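Local structure of 4'-phospho-dehydrooxetanocin synthase (Bacillus megaterium, 5UL3) at residues A[532-537]-A[636-641]; A[539-544]-A[595-600]; A[249-252]-A[257-260]; A[236-241]-A[273-278]; A[160-165]-A[299-304]. The protein catalyses the oxidative ring contraction of dAMP to an oxetane aldehyde in oxetanocin A biosynthesis, as a cobalamin-dependent radical S-adenosylmethionine enzyme with a [4Fe-4S] cluster. All blocks are in the same frame, centred on the assembly; numbering follows the deposited sequence.

Contact 1 (A[532-537]-A[636-641]). With EDO (1,2-ethanediol), chain H.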
# COMPACT_ATOMS: atom_id res chain seq x y z
N PRO A 532 15.51 19.27 -12.28
CA PRO A 532 14.11 19.70 -12.33
C PRO A 532 13.19 18.72 -11.61
O PRO A 532 13.52 17.55 -11.38
CB PRO A 532 13.79 19.74 -13.83
CG PRO A 532 14.84 18.92 -14.49
CD PRO A 532 16.05 18.94 -13.62
N VAL A 533 12.01 19.24 -11.25
CA VAL A 533 11.05 18.47 -10.46
C VAL A 533 10.67 17.18 -11.17
O VAL A 533 10.48 16.15 -10.52
CB VAL A 533 9.81 19.33 -10.14
CG1 VAL A 533 8.71 18.47 -9.52
CG2 VAL A 533 10.18 20.48 -9.21
N TYR A 534 10.55 17.20 -12.50
CA TYR A 534 10.09 15.98 -13.17
C TYR A 534 11.00 14.79 -12.91
O TYR A 534 10.55 13.65 -13.08
CB TYR A 534 9.91 16.19 -14.69
CG TYR A 534 11.16 16.52 -15.49
CD1 TYR A 534 12.12 15.55 -15.76
CD2 TYR A 534 11.33 17.78 -16.05
CE1 TYR A 534 13.26 15.85 -16.53
CE2 TYR A 534 12.46 18.09 -16.83
CZ TYR A 534 13.42 17.12 -17.05
OH TYR A 534 14.54 17.44 -17.80
N THR A 535 12.24 15.01 -12.45
CA THR A 535 13.12 13.89 -12.16
C THR A 535 12.61 13.01 -11.01
O THR A 535 13.05 11.87 -10.90
CB THR A 535 14.56 14.37 -11.87
OG1 THR A 535 14.58 15.22 -10.71
CG2 THR A 535 15.15 15.11 -13.07
N ILE A 536 11.70 13.50 -10.16
CA ILE A 536 11.20 12.67 -9.06
C ILE A 536 9.73 12.27 -9.26
O ILE A 536 9.11 11.75 -8.32
CB ILE A 536 11.41 13.36 -7.70
CG1 ILE A 536 10.64 14.68 -7.64
CG2 ILE A 536 12.90 13.60 -7.45
CD1 ILE A 536 10.45 15.20 -6.22
N VAL A 537 9.18 12.45 -10.46
CA VAL A 537 7.82 12.03 -10.74
C VAL A 537 7.77 10.51 -10.81
O VAL A 537 8.59 9.89 -11.49
CB VAL A 537 7.32 12.67 -12.05
CG1 VAL A 537 6.06 11.96 -12.54
CG2 VAL A 537 7.04 14.15 -11.83
N ILE A 636 13.59 12.86 -22.35
CA ILE A 636 12.97 12.85 -23.67
C ILE A 636 11.45 12.76 -23.55
O ILE A 636 10.71 13.40 -24.31
CB ILE A 636 13.53 11.70 -24.53
CG1 ILE A 636 15.03 11.87 -24.78
CG2 ILE A 636 12.78 11.60 -25.86
CD1 ILE A 636 15.67 10.61 -25.40
N SER A 637 10.97 11.96 -22.59
CA SER A 637 9.52 11.83 -22.39
C SER A 637 8.90 13.13 -21.88
O SER A 637 7.78 13.47 -22.27
CB SER A 637 9.23 10.69 -21.41
OG SER A 637 9.65 9.44 -21.95
N HIS A 638 9.59 13.85 -20.99
CA HIS A 638 9.06 15.13 -20.55
C HIS A 638 8.95 16.11 -21.71
O HIS A 638 7.91 16.76 -21.90
CB HIS A 638 9.92 15.74 -19.45
CG HIS A 638 9.52 17.15 -19.13
ND1 HIS A 638 8.47 17.44 -18.27
CD2 HIS A 638 9.97 18.34 -19.60
CE1 HIS A 638 8.31 18.76 -18.22
NE2 HIS A 638 9.20 19.32 -19.01
N PHE A 639 10.01 16.24 -22.49
CA PHE A 639 9.99 17.27 -23.51
C PHE A 639 9.20 16.85 -24.74
O PHE A 639 8.89 17.70 -25.57
CB PHE A 639 11.41 17.69 -23.85
CG PHE A 639 12.03 18.54 -22.79
CD1 PHE A 639 11.57 19.83 -22.57
CD2 PHE A 639 13.04 18.05 -21.98
CE1 PHE A 639 12.12 20.62 -21.56
CE2 PHE A 639 13.58 18.83 -20.97
CZ PHE A 639 13.13 20.11 -20.76
N LEU A 640 8.84 15.57 -24.85
CA LEU A 640 7.84 15.17 -25.83
C LEU A 640 6.57 15.97 -25.67
O LEU A 640 6.05 16.54 -26.64
CB LEU A 640 7.53 13.68 -25.70
CG LEU A 640 6.22 13.29 -26.39
CD1 LEU A 640 6.36 13.30 -27.94
CD2 LEU A 640 5.72 11.94 -25.88
N LEU A 641 6.03 16.03 -24.45
CA LEU A 641 4.79 16.77 -24.23
C LEU A 641 4.99 18.26 -24.47
O LEU A 641 4.10 18.92 -25.03
CB LEU A 641 4.25 16.52 -22.83
CG LEU A 641 2.90 17.19 -22.57
CD1 LEU A 641 1.93 16.83 -23.69
CD2 LEU A 641 2.35 16.74 -21.22
C1 EDO H . 6.04 15.11 -17.15
O1 EDO H . 7.28 15.68 -16.69
C2 EDO H . 5.36 14.49 -15.93
O2 EDO H . 4.08 14.01 -16.33
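Tyr-534 and His-638 lay their rings one over the other in an offset stack, with centroids 4.3 Å apart and planes inclined by 16°. The overlap is partial: Tyr-534 CD2 sits over the middle of the imidazole, 3.6 Å from His-638 CG, while on the phenol side His-638 CG lies out toward the rim. His-638 CB lies over the same face as a CH-pi donor, 4.1 Å from the Tyr-534 ring centroid and almost on the ring normal. Farther along, Tyr-534 OH reaches Phe-639 CE2 at 3.6 Å, and His-638 CD2 lies over the centre of the Phe-639 ring, so the imidazole touches both aromatic neighbours.

In the next shell, Pro-532 CG covers the opposite face of the phenol. The imidazole is held at both nitrogens. His-638 ND1 shares a nearly straight 2.6 Å hydrogen bond with ethanediol O1, which lies in the imidazole plane, and NE2 bonds to Glu-494, just past helix 484-493. CG of His-638 is anti to the backbone N (chi1 171°), which carries the ring off helix 620-648 toward the loop. That loop makes a short 3-10 turn at 533-535, closed by Thr-535, whose N and OG1 both bond to Pro-532 O.

The contact joins the loop that follows helix 521-527 to helix 620-648. In this crystal both imidazole nitrogens are engaged, which would limit the ring's rotation, though the ethanediol probably comes from the crystallisation liquor; the Glu-494 carboxylate would be expected to favour a proton on NE2.

Contact 2 (A[539-544]-A[595-600]); sequences YMLASM and EACQMW. With EDO (1,2-ethanediol), chain I; EDO (1,2-ethanediol), chain B; EDO (1,2-ethanediol), chain H.
Leu-541 and Cys-597 meet where the irregular loop leading to strand 546-547 lies against helix 588-617, a long helix consistent with the C-terminal helix bundle. Their CB atoms are 4.0 Å apart, and both side chains take the same first rotamer, with the gamma atom anti to the carbonyl carbon. In Leu-541 (chi1 -54°, then extended to CD1) this brings CD1 alongside the cysteine, 4.0 Å from Cys-597 SG. The same methyl approaches Trp-600 CD1 obliquely at 4.3 Å. The indole NE1 of Trp-600 bonds to Ser-637 OG on helix 620-648.

At the more exposed end, Tyr-539 and Gln-598 barely meet, and the amide of Gln-598 turns to Asp-602. Glu-545, which binds S-adenosylmethionine, follows directly on this loop.

Leu-541 itself has positive phi, a left-handed backbone conformation within the loop. Its amide N bonds to O2 of one ethanediol, while Met-540 N donates to O2 of a second and Met-540 O accepts from O1 of a third. The side chain of Met-540 is bent at both chi2 and chi3, and this curl leaves Met-540 CE 3.2 Å from O1 of the ethanediol that binds Leu-541 N.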
# COMPACT_ATOMS: atom_id res chain seq x y z
N TYR A 539 5.45 8.48 -12.12
CA TYR A 539 4.99 7.94 -13.40
C TYR A 539 4.80 9.12 -14.34
O TYR A 539 3.93 9.97 -14.11
CB TYR A 539 3.69 7.16 -13.23
CG TYR A 539 3.24 6.42 -14.48
CD1 TYR A 539 2.57 7.08 -15.50
CD2 TYR A 539 3.46 5.06 -14.61
CE1 TYR A 539 2.14 6.42 -16.63
CE2 TYR A 539 3.03 4.38 -15.75
CZ TYR A 539 2.37 5.06 -16.75
OH TYR A 539 1.94 4.39 -17.87
N MET A 540 5.60 9.16 -15.39
CA MET A 540 5.60 10.31 -16.30
C MET A 540 4.39 10.27 -17.23
O MET A 540 3.94 9.20 -17.66
CB MET A 540 6.88 10.31 -17.14
CG MET A 540 8.16 10.48 -16.36
SD MET A 540 8.42 12.16 -15.80
CE MET A 540 8.81 12.96 -17.37
N LEU A 541 3.87 11.46 -17.55
CA LEU A 541 2.82 11.63 -18.55
C LEU A 541 1.53 10.90 -18.17
O LEU A 541 0.81 10.39 -19.03
CB LEU A 541 3.31 11.17 -19.93
CG LEU A 541 4.62 11.83 -20.39
CD1 LEU A 541 5.06 11.23 -21.72
CD2 LEU A 541 4.50 13.34 -20.51
N ALA A 542 1.21 10.84 -16.87
CA ALA A 542 0.09 10.05 -16.42
C ALA A 542 -1.23 10.76 -16.70
O ALA A 542 -1.32 11.99 -16.66
CB ALA A 542 0.20 9.75 -14.92
N SER A 543 -2.27 9.97 -16.95
CA SER A 543 -3.63 10.47 -17.15
C SER A 543 -4.55 9.97 -16.06
O SER A 543 -4.38 8.87 -15.52
CB SER A 543 -4.20 10.05 -18.51
OG SER A 543 -3.49 10.67 -19.56
N MET A 544 -5.55 10.79 -15.75
CA MET A 544 -6.49 10.50 -14.68
C MET A 544 -7.24 9.20 -14.95
O MET A 544 -7.77 8.99 -16.05
CB MET A 544 -7.49 11.64 -14.53
CG MET A 544 -8.59 11.37 -13.50
SD MET A 544 -8.02 11.33 -11.79
CE MET A 544 -7.57 13.03 -11.51
N GLU A 595 -3.87 10.25 -25.23
CA GLU A 595 -3.74 9.01 -25.99
C GLU A 595 -2.35 8.87 -26.59
O GLU A 595 -1.75 7.79 -26.54
CB GLU A 595 -4.80 8.95 -27.10
CG GLU A 595 -4.79 7.67 -27.91
CD GLU A 595 -5.78 7.70 -29.07
OE1 GLU A 595 -5.63 8.55 -29.97
OE2 GLU A 595 -6.72 6.87 -29.07
N ALA A 596 -1.81 9.95 -27.18
CA ALA A 596 -0.48 9.87 -27.78
C ALA A 596 0.57 9.54 -26.73
O ALA A 596 1.50 8.76 -26.99
CB ALA A 596 -0.12 11.17 -28.48
N CYS A 597 0.46 10.14 -25.54
CA CYS A 597 1.43 9.85 -24.48
C CYS A 597 1.33 8.40 -24.03
O CYS A 597 2.36 7.77 -23.74
CB CYS A 597 1.23 10.81 -23.32
SG CYS A 597 1.80 12.49 -23.67
N GLN A 598 0.12 7.85 -23.95
CA GLN A 598 0.01 6.41 -23.68
C GLN A 598 0.68 5.59 -24.79
O GLN A 598 1.36 4.60 -24.51
CB GLN A 598 -1.44 5.97 -23.52
CG GLN A 598 -1.55 4.50 -23.19
CD GLN A 598 -0.97 4.19 -21.81
OE1 GLN A 598 -1.40 4.77 -20.81
NE2 GLN A 598 -0.00 3.29 -21.76
N MET A 599 0.49 5.98 -26.05
CA MET A 599 1.14 5.24 -27.13
C MET A 599 2.66 5.38 -27.05
O MET A 599 3.39 4.43 -27.34
CB MET A 599 0.62 5.73 -28.48
CG MET A 599 -0.86 5.46 -28.66
SD MET A 599 -1.50 6.13 -30.23
CE MET A 599 -1.35 4.71 -31.28
N TRP A 600 3.15 6.55 -26.64
CA TRP A 600 4.58 6.72 -26.42
C TRP A 600 5.07 5.73 -25.37
O TRP A 600 6.05 5.02 -25.58
CB TRP A 600 4.86 8.15 -25.97
CG TRP A 600 6.29 8.43 -25.61
CD1 TRP A 600 6.85 8.39 -24.36
CD2 TRP A 600 7.33 8.83 -26.51
NE1 TRP A 600 8.18 8.74 -24.43
CE2 TRP A 600 8.50 9.01 -25.74
CE3 TRP A 600 7.40 9.05 -27.89
CZ2 TRP A 600 9.72 9.40 -26.31
CZ3 TRP A 600 8.60 9.45 -28.44
CH2 TRP A 600 9.74 9.61 -27.66
C1 EDO I . 5.56 6.20 -17.75
O1 EDO I . 5.93 7.44 -18.38
C2 EDO I . 6.67 5.18 -18.00
O2 EDO I . 7.95 5.81 -17.85
C1 EDO B . 10.20 6.78 -15.49
O1 EDO B . 10.66 7.77 -16.43
C2 EDO B . 8.90 7.25 -14.82
O2 EDO B . 7.83 7.32 -15.78
C1 EDO H . 6.04 15.11 -17.15
O1 EDO H . 7.28 15.68 -16.69
C2 EDO H . 5.36 14.49 -15.93
O2 EDO H . 4.08 14.01 -16.33

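Contact 3 (A[249-252]-A[257-260]). With EDO (1,2-ethanediol), chain L; EDO (1,2-ethanediol), chain M; EDO (1,2-ethanediol), chain R.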
# COMPACT_ATOMS: atom_id res chain seq x y z
N ILE A 249 -18.21 -15.14 13.54
CA ILE A 249 -17.94 -16.18 14.53
C ILE A 249 -19.10 -16.28 15.51
O ILE A 249 -19.56 -17.37 15.85
CB ILE A 249 -16.60 -15.91 15.23
CG1 ILE A 249 -15.43 -16.13 14.26
CG2 ILE A 249 -16.43 -16.75 16.49
CD1 ILE A 249 -14.12 -15.56 14.76
N LYS A 250 -19.60 -15.13 15.97
CA LYS A 250 -20.80 -15.17 16.81
C LYS A 250 -21.97 -15.79 16.05
O LYS A 250 -22.73 -16.58 16.62
CB LYS A 250 -21.15 -13.76 17.30
CG LYS A 250 -20.11 -13.18 18.24
CD LYS A 250 -20.36 -11.68 18.46
CE LYS A 250 -21.18 -11.41 19.70
NZ LYS A 250 -20.29 -11.16 20.88
N MET A 251 -22.14 -15.44 14.77
CA MET A 251 -23.25 -16.02 14.01
C MET A 251 -23.10 -17.53 13.88
O MET A 251 -24.09 -18.27 13.93
CB MET A 251 -23.35 -15.37 12.64
CG MET A 251 -24.58 -15.80 11.87
SD MET A 251 -24.71 -15.00 10.27
CE MET A 251 -23.43 -15.84 9.35
N LEU A 252 -21.86 -18.00 13.71
CA LEU A 252 -21.59 -19.44 13.72
C LEU A 252 -22.15 -20.11 14.95
O LEU A 252 -22.64 -21.25 14.88
CB LEU A 252 -20.09 -19.69 13.66
CG LEU A 252 -19.40 -20.05 12.37
CD1 LEU A 252 -17.99 -20.47 12.77
CD2 LEU A 252 -20.16 -21.16 11.64
N LYS A 257 -27.80 -12.83 14.64
CA LYS A 257 -28.43 -13.07 13.35
C LYS A 257 -27.62 -12.38 12.25
O LYS A 257 -26.83 -11.47 12.51
CB LYS A 257 -29.87 -12.54 13.32
CG LYS A 257 -30.71 -12.92 14.53
CD LYS A 257 -32.15 -12.45 14.32
CE LYS A 257 -32.97 -12.52 15.59
NZ LYS A 257 -32.55 -11.49 16.59
N LEU A 258 -27.85 -12.83 11.01
CA LEU A 258 -27.15 -12.25 9.87
C LEU A 258 -27.35 -10.74 9.79
O LEU A 258 -26.43 -10.00 9.42
CB LEU A 258 -27.61 -12.92 8.58
CG LEU A 258 -26.91 -12.54 7.27
CD1 LEU A 258 -25.42 -12.86 7.33
CD2 LEU A 258 -27.54 -13.28 6.10
N ASP A 259 -28.54 -10.25 10.12
CA ASP A 259 -28.77 -8.81 9.99
C ASP A 259 -28.16 -8.01 11.14
O ASP A 259 -28.32 -6.78 11.18
CB ASP A 259 -30.27 -8.51 9.84
CG ASP A 259 -31.09 -8.78 11.11
OD1 ASP A 259 -30.55 -9.20 12.15
OD2 ASP A 259 -32.31 -8.54 11.06
N GLU A 260 -27.45 -8.67 12.05
CA GLU A 260 -26.71 -8.03 13.14
C GLU A 260 -25.20 -8.06 12.94
O GLU A 260 -24.47 -7.51 13.77
CB GLU A 260 -27.06 -8.72 14.47
CG GLU A 260 -28.50 -8.45 14.94
CD GLU A 260 -28.89 -9.29 16.14
OE1 GLU A 260 -28.59 -10.50 16.15
OE2 GLU A 260 -29.49 -8.74 17.08
C1 EDO L . -31.95 -12.14 7.71
O1 EDO L . -31.75 -12.75 6.42
C2 EDO L . -31.22 -12.92 8.80
O2 EDO L . -31.11 -12.12 10.00
C1 EDO M . -30.52 -4.21 11.15
O1 EDO M . -30.09 -4.90 9.96
C2 EDO M . -31.37 -5.13 12.02
O2 EDO M . -30.67 -5.49 13.22
C1 EDO R . -24.78 -19.39 9.77
O1 EDO R . -23.98 -20.51 10.17
C2 EDO R . -26.13 -19.47 10.48
O2 EDO R . -25.93 -19.89 11.84
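Met-251 runs extended through chi1 (-173°) and chi2 (179°), which carry the sulfur out to Leu-258, and chi3 (73°) then turns CE. In Leu-258, CG likewise stands anti to the backbone N, and with chi2 near 60° its CD1 faces the sulfur. The two side chains cross obliquely. Met-251 SD is the atom that touches, 3.7 Å from Leu-258 CA and equally far from Leu-258 CD1, with its CE methyl a little farther from that same CD1.

Across the pair the last turn of helix 242-252 packs on the short 3-10 turn at 258-260, part of the connection from this helix to strand 264-267 in the cobalamin-binding Rossmann domain. Behind them, Met-251 rests on Ile-212 of strand 212-216 and Leu-258 on Ile-264 and Tyr-266.

The 3-10 turn is braced from within. Glu-260 N bonds to Lys-257 O, and Lys-257 N returns a straight 2.9 Å hydrogen bond to Glu-260 OE1, on the lone pair directed away from the other carboxylate oxygen. Ethanediol hydroxyls meet Met-251 O and the backbone of Asp-259.

No hydrogen bond joins the two segments: cohesion between them is dispersive, centred on a polarisable thioether, while the two bonds between Lys-257 and Glu-260 shape the turn.

Contact 4 (A[236-241]-A[273-278])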
# COMPACT_ATOMS: atom_id res chain seq x y z
N ILE A 236 -20.29 -10.09 1.81
CA ILE A 236 -19.23 -9.16 1.42
C ILE A 236 -18.92 -8.24 2.59
O ILE A 236 -19.82 -7.61 3.14
CB ILE A 236 -19.61 -8.37 0.16
CG1 ILE A 236 -19.58 -9.30 -1.06
CG2 ILE A 236 -18.65 -7.19 -0.06
CD1 ILE A 236 -20.07 -8.65 -2.33
N CYS A 237 -17.64 -8.18 2.97
CA CYS A 237 -17.19 -7.24 4.00
C CYS A 237 -16.95 -5.89 3.34
O CYS A 237 -16.06 -5.77 2.48
CB CYS A 237 -15.91 -7.75 4.67
SG CYS A 237 -15.24 -6.58 5.89
N ASP A 238 -17.74 -4.89 3.73
CA ASP A 238 -17.76 -3.60 3.04
C ASP A 238 -16.56 -2.73 3.40
O ASP A 238 -16.08 -1.97 2.56
CB ASP A 238 -19.05 -2.85 3.37
CG ASP A 238 -20.27 -3.47 2.72
OD1 ASP A 238 -20.12 -4.13 1.67
OD2 ASP A 238 -21.39 -3.27 3.25
N LYS A 239 -16.08 -2.81 4.64
CA LYS A 239 -15.01 -1.92 5.09
C LYS A 239 -13.96 -2.71 5.86
O LYS A 239 -13.34 -3.62 5.31
CB LYS A 239 -15.60 -0.78 5.93
CG LYS A 239 -16.48 0.16 5.07
CD LYS A 239 -17.56 0.84 5.88
CE LYS A 239 -18.48 1.64 4.94
NZ LYS A 239 -19.49 2.42 5.70
N GLU A 240 -13.71 -2.35 7.11
CA GLU A 240 -12.73 -3.12 7.89
C GLU A 240 -13.28 -4.53 8.18
O GLU A 240 -14.48 -4.73 8.36
CB GLU A 240 -12.42 -2.42 9.22
CG GLU A 240 -11.59 -1.13 9.05
CD GLU A 240 -11.61 -0.28 10.30
OE1 GLU A 240 -12.72 0.02 10.79
OE2 GLU A 240 -10.52 0.08 10.80
N GLY A 241 -12.37 -5.49 8.29
CA GLY A 241 -12.77 -6.87 8.47
C GLY A 241 -12.81 -7.41 9.89
O GLY A 241 -13.43 -8.45 10.12
N VAL A 273 -30.62 -6.68 -1.70
CA VAL A 273 -29.30 -6.41 -1.13
C VAL A 273 -29.48 -5.57 0.13
O VAL A 273 -30.06 -4.48 0.09
CB VAL A 273 -28.39 -5.72 -2.15
CG1 VAL A 273 -27.11 -5.25 -1.48
CG2 VAL A 273 -28.07 -6.65 -3.30
N LYS A 274 -28.97 -6.07 1.26
CA LYS A 274 -28.96 -5.33 2.51
C LYS A 274 -27.53 -4.96 2.87
O LYS A 274 -26.58 -5.63 2.47
CB LYS A 274 -29.59 -6.16 3.64
CG LYS A 274 -31.08 -6.41 3.45
CD LYS A 274 -31.84 -5.09 3.29
CE LYS A 274 -33.21 -5.29 2.67
NZ LYS A 274 -33.88 -3.98 2.41
N HIS A 275 -27.38 -3.86 3.62
CA HIS A 275 -26.09 -3.44 4.16
C HIS A 275 -26.24 -3.26 5.66
O HIS A 275 -27.19 -2.62 6.12
CB HIS A 275 -25.60 -2.12 3.53
CG HIS A 275 -25.40 -2.19 2.05
ND1 HIS A 275 -24.16 -2.11 1.46
CD2 HIS A 275 -26.29 -2.32 1.03
CE1 HIS A 275 -24.29 -2.19 0.15
NE2 HIS A 275 -25.57 -2.32 -0.14
N ASN A 276 -25.31 -3.83 6.42
CA ASN A 276 -25.26 -3.66 7.85
C ASN A 276 -24.25 -2.58 8.19
O ASN A 276 -23.18 -2.51 7.58
CB ASN A 276 -24.89 -4.96 8.56
CG ASN A 276 -25.97 -6.03 8.46
OD1 ASN A 276 -27.10 -5.75 8.06
ND2 ASN A 276 -25.61 -7.27 8.81
N VAL A 277 -24.58 -1.75 9.18
CA VAL A 277 -23.67 -0.71 9.64
C VAL A 277 -22.33 -1.31 10.08
O VAL A 277 -22.28 -2.37 10.74
CB VAL A 277 -24.31 0.07 10.79
CG1 VAL A 277 -23.33 1.09 11.36
CG2 VAL A 277 -25.60 0.73 10.31
N ALA A 278 -21.25 -0.63 9.73
CA ALA A 278 -19.90 -1.00 10.15
C ALA A 278 -19.42 -0.03 11.22
O ALA A 278 -19.29 1.18 10.96
CB ALA A 278 -18.93 -0.99 8.97
O HOH W 1 -21.64 -2.15 5.60
O HOH W 2 -21.33 1.35 7.45
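The backbones carrying Asp-238 and His-275 stand apart, because strand 264-267 runs between strands 235-237 and 273-275 in one mixed sheet. Beyond the strands both segments continue as loops, and the closest CA pair, Lys-239 and Ala-278, is still 7.1 Å apart. Side chains and water therefore bridge the space.

Asp-238 and His-275 approach at about a right angle, carboxylate and imidazole planes 30° apart. The hydrogen bond from His-275 ND1 to Asp-238 OD2 is weak, 3.5 Å long and bent. OD2 of Asp-238 has a much shorter link to a water at 2.6 Å, which also donates to Asn-276 O; the other oxygen, OD1, is taken by Ser-265 OG on the intervening strand.

Lys-239 stretches out beyond CG and lays its CD against Ala-278 CB at 3.8 Å. From there Lys-239 NZ lies 2.8 Å from the oxygen of a second water, which accepts from Ala-278 N as well.

This loop following strand 235-237 lines the cobalamin pocket, and Gly-241 N makes a weak bond to the cofactor. With two water bridges and one weak direct bond, the polar part of the joint is largely water-mediated, and the anionic Asp-238 would be expected to favour a protonated His-275 only mildly.

Contact 5 (A[160-165]-A[299-304])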
# COMPACT_ATOMS: atom_id res chain seq x y z
N MET A 160 -1.19 -16.17 -1.91
CA MET A 160 -0.75 -16.43 -3.28
C MET A 160 0.49 -15.65 -3.67
O MET A 160 1.11 -15.98 -4.68
CB MET A 160 -1.87 -16.11 -4.27
CG MET A 160 -3.06 -17.05 -4.15
SD MET A 160 -4.25 -16.73 -5.45
CE MET A 160 -3.39 -17.45 -6.87
N GLN A 161 0.89 -14.63 -2.89
CA GLN A 161 2.11 -13.90 -3.23
C GLN A 161 3.33 -14.80 -3.24
O GLN A 161 4.29 -14.53 -3.97
CB GLN A 161 2.38 -12.78 -2.24
CG GLN A 161 1.46 -11.59 -2.30
CD GLN A 161 1.98 -10.52 -1.36
OE1 GLN A 161 2.60 -9.55 -1.79
NE2 GLN A 161 1.79 -10.72 -0.07
N VAL A 162 3.35 -15.83 -2.41
CA VAL A 162 4.51 -16.70 -2.31
C VAL A 162 4.35 -17.95 -3.17
O VAL A 162 5.01 -18.97 -2.92
CB VAL A 162 4.84 -17.06 -0.84
CG1 VAL A 162 5.19 -15.79 -0.04
CG2 VAL A 162 3.69 -17.82 -0.17
N GLY A 163 3.48 -17.90 -4.17
CA GLY A 163 3.39 -18.92 -5.18
C GLY A 163 2.31 -19.96 -5.01
O GLY A 163 2.16 -20.82 -5.88
N THR A 164 1.55 -19.92 -3.91
CA THR A 164 0.49 -20.90 -3.70
C THR A 164 -0.53 -20.81 -4.83
O THR A 164 -1.08 -19.74 -5.10
CB THR A 164 -0.19 -20.66 -2.34
OG1 THR A 164 0.83 -20.52 -1.33
CG2 THR A 164 -1.09 -21.85 -1.99
N THR A 165 -0.79 -21.95 -5.48
CA THR A 165 -1.69 -21.99 -6.62
C THR A 165 -3.14 -22.20 -6.19
O THR A 165 -3.42 -22.60 -5.06
CB THR A 165 -1.30 -23.13 -7.57
OG1 THR A 165 -1.46 -24.38 -6.89
CG2 THR A 165 0.14 -22.97 -8.04
N SER A 299 10.48 -14.04 2.85
CA SER A 299 11.92 -13.80 2.81
C SER A 299 12.60 -14.61 1.72
O SER A 299 13.60 -14.17 1.14
CB SER A 299 12.57 -14.10 4.16
OG SER A 299 12.82 -15.48 4.34
N LYS A 300 12.07 -15.80 1.42
CA LYS A 300 12.63 -16.63 0.36
C LYS A 300 12.41 -15.99 -1.01
O LYS A 300 13.21 -16.20 -1.92
CB LYS A 300 12.01 -18.03 0.44
CG LYS A 300 12.02 -18.86 -0.84
CD LYS A 300 11.31 -20.19 -0.61
CE LYS A 300 11.25 -21.05 -1.87
NZ LYS A 300 10.63 -22.38 -1.59
N PHE A 301 11.37 -15.17 -1.15
CA PHE A 301 11.10 -14.44 -2.37
C PHE A 301 11.66 -13.02 -2.33
O PHE A 301 11.28 -12.19 -3.17
CB PHE A 301 9.60 -14.39 -2.65
CG PHE A 301 9.00 -15.70 -3.10
CD1 PHE A 301 8.93 -16.78 -2.23
CD2 PHE A 301 8.48 -15.84 -4.38
CE1 PHE A 301 8.37 -17.98 -2.63
CE2 PHE A 301 7.92 -17.04 -4.79
CZ PHE A 301 7.87 -18.11 -3.92
N ARG A 302 12.53 -12.73 -1.36
CA ARG A 302 13.20 -11.44 -1.24
C ARG A 302 12.19 -10.31 -1.04
O ARG A 302 12.36 -9.20 -1.55
CB ARG A 302 14.11 -11.18 -2.43
CG ARG A 302 15.03 -12.37 -2.70
CD ARG A 302 16.32 -11.96 -3.35
NE ARG A 302 17.28 -13.06 -3.36
CZ ARG A 302 18.52 -12.95 -3.81
NH1 ARG A 302 18.96 -11.80 -4.29
NH2 ARG A 302 19.33 -14.01 -3.78
N GLY A 303 11.13 -10.60 -0.27
CA GLY A 303 10.04 -9.67 -0.04
C GLY A 303 10.29 -8.67 1.08
O GLY A 303 11.36 -8.63 1.69
N ALA A 304 9.26 -7.86 1.35
CA ALA A 304 9.40 -6.65 2.15
C ALA A 304 8.55 -6.67 3.42
O ALA A 304 7.43 -7.20 3.43
CB ALA A 304 9.00 -5.42 1.32
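The loop that leaves strand 154-159 of the cobalamin-binding Rossmann domain is met here by the C-terminal end of helix 295-300, which leads to strand 305-311 of the radical SAM sheet. Phe-301 does nearly all the touching. Its CG is anti to the carbonyl carbon (chi1 -72°), which sends the ring across to Val-162 and lays it over the backbone there. Val-162 CA sits above one face, offset toward the rim, as a CH-pi contact 4.1 Å from the centroid of the Phe-301 ring. Val-162 CB lies 4.1 Å from Phe-301 CE1, and Val-162 O comes closer still, 3.1 Å from the CZ of Phe-301, a tight approach of a carbonyl to the far end of the ring. Val-162 also packs on Glu-297 and Ile-298 of the helix, and the phenylalanine on Pro-134.

Next along the loop, Gly-163 turns with positive phi (99°); its N bonds to Met-160 O and lies near Phe-301 CZ. On the cofactor side, Gln-161 gives its NE2 to Arg-135 O and makes a weak bond to cobalamin through OE1. Thr-165 then caps helix 166-176 at its N-terminus.

Phe-301 is the first residue past the helix. Arg-302, with positive phi, is the C-prime residue; Arg-302 N bonds to Ser-299 O and Gly-303 N to Ile-298 O. This pair of bonds with a positive-phi C-prime residue is the Schellman motif, here closing a helix against a cofactor-lining loop of the Rossmann domain.

The five contacts fall into two pairs and one separate contact. Contacts 1 and 2, with centres 12 Å apart, share an ethanediol and touch directly, Met-540 CE packing on His-638 CB. Contacts 3 and 4 form the second pair, 13 Å between centres, joined by a probable hydrogen bond of 2.9 Å between Leu-258 O and Asn-276 ND2. Contact 5, which joins the Rossmann and radical SAM parts, stands about 30 Å from contact 4 and 31 Å from contact 2, centre to centre. The loops of contacts 4 and 5 reach cobalamin through weak hydrogen bonds, from Gly-241 N and Gln-161 OE1, whereas the Tyr-539 side chain of contact 2 stays about 8 Å away.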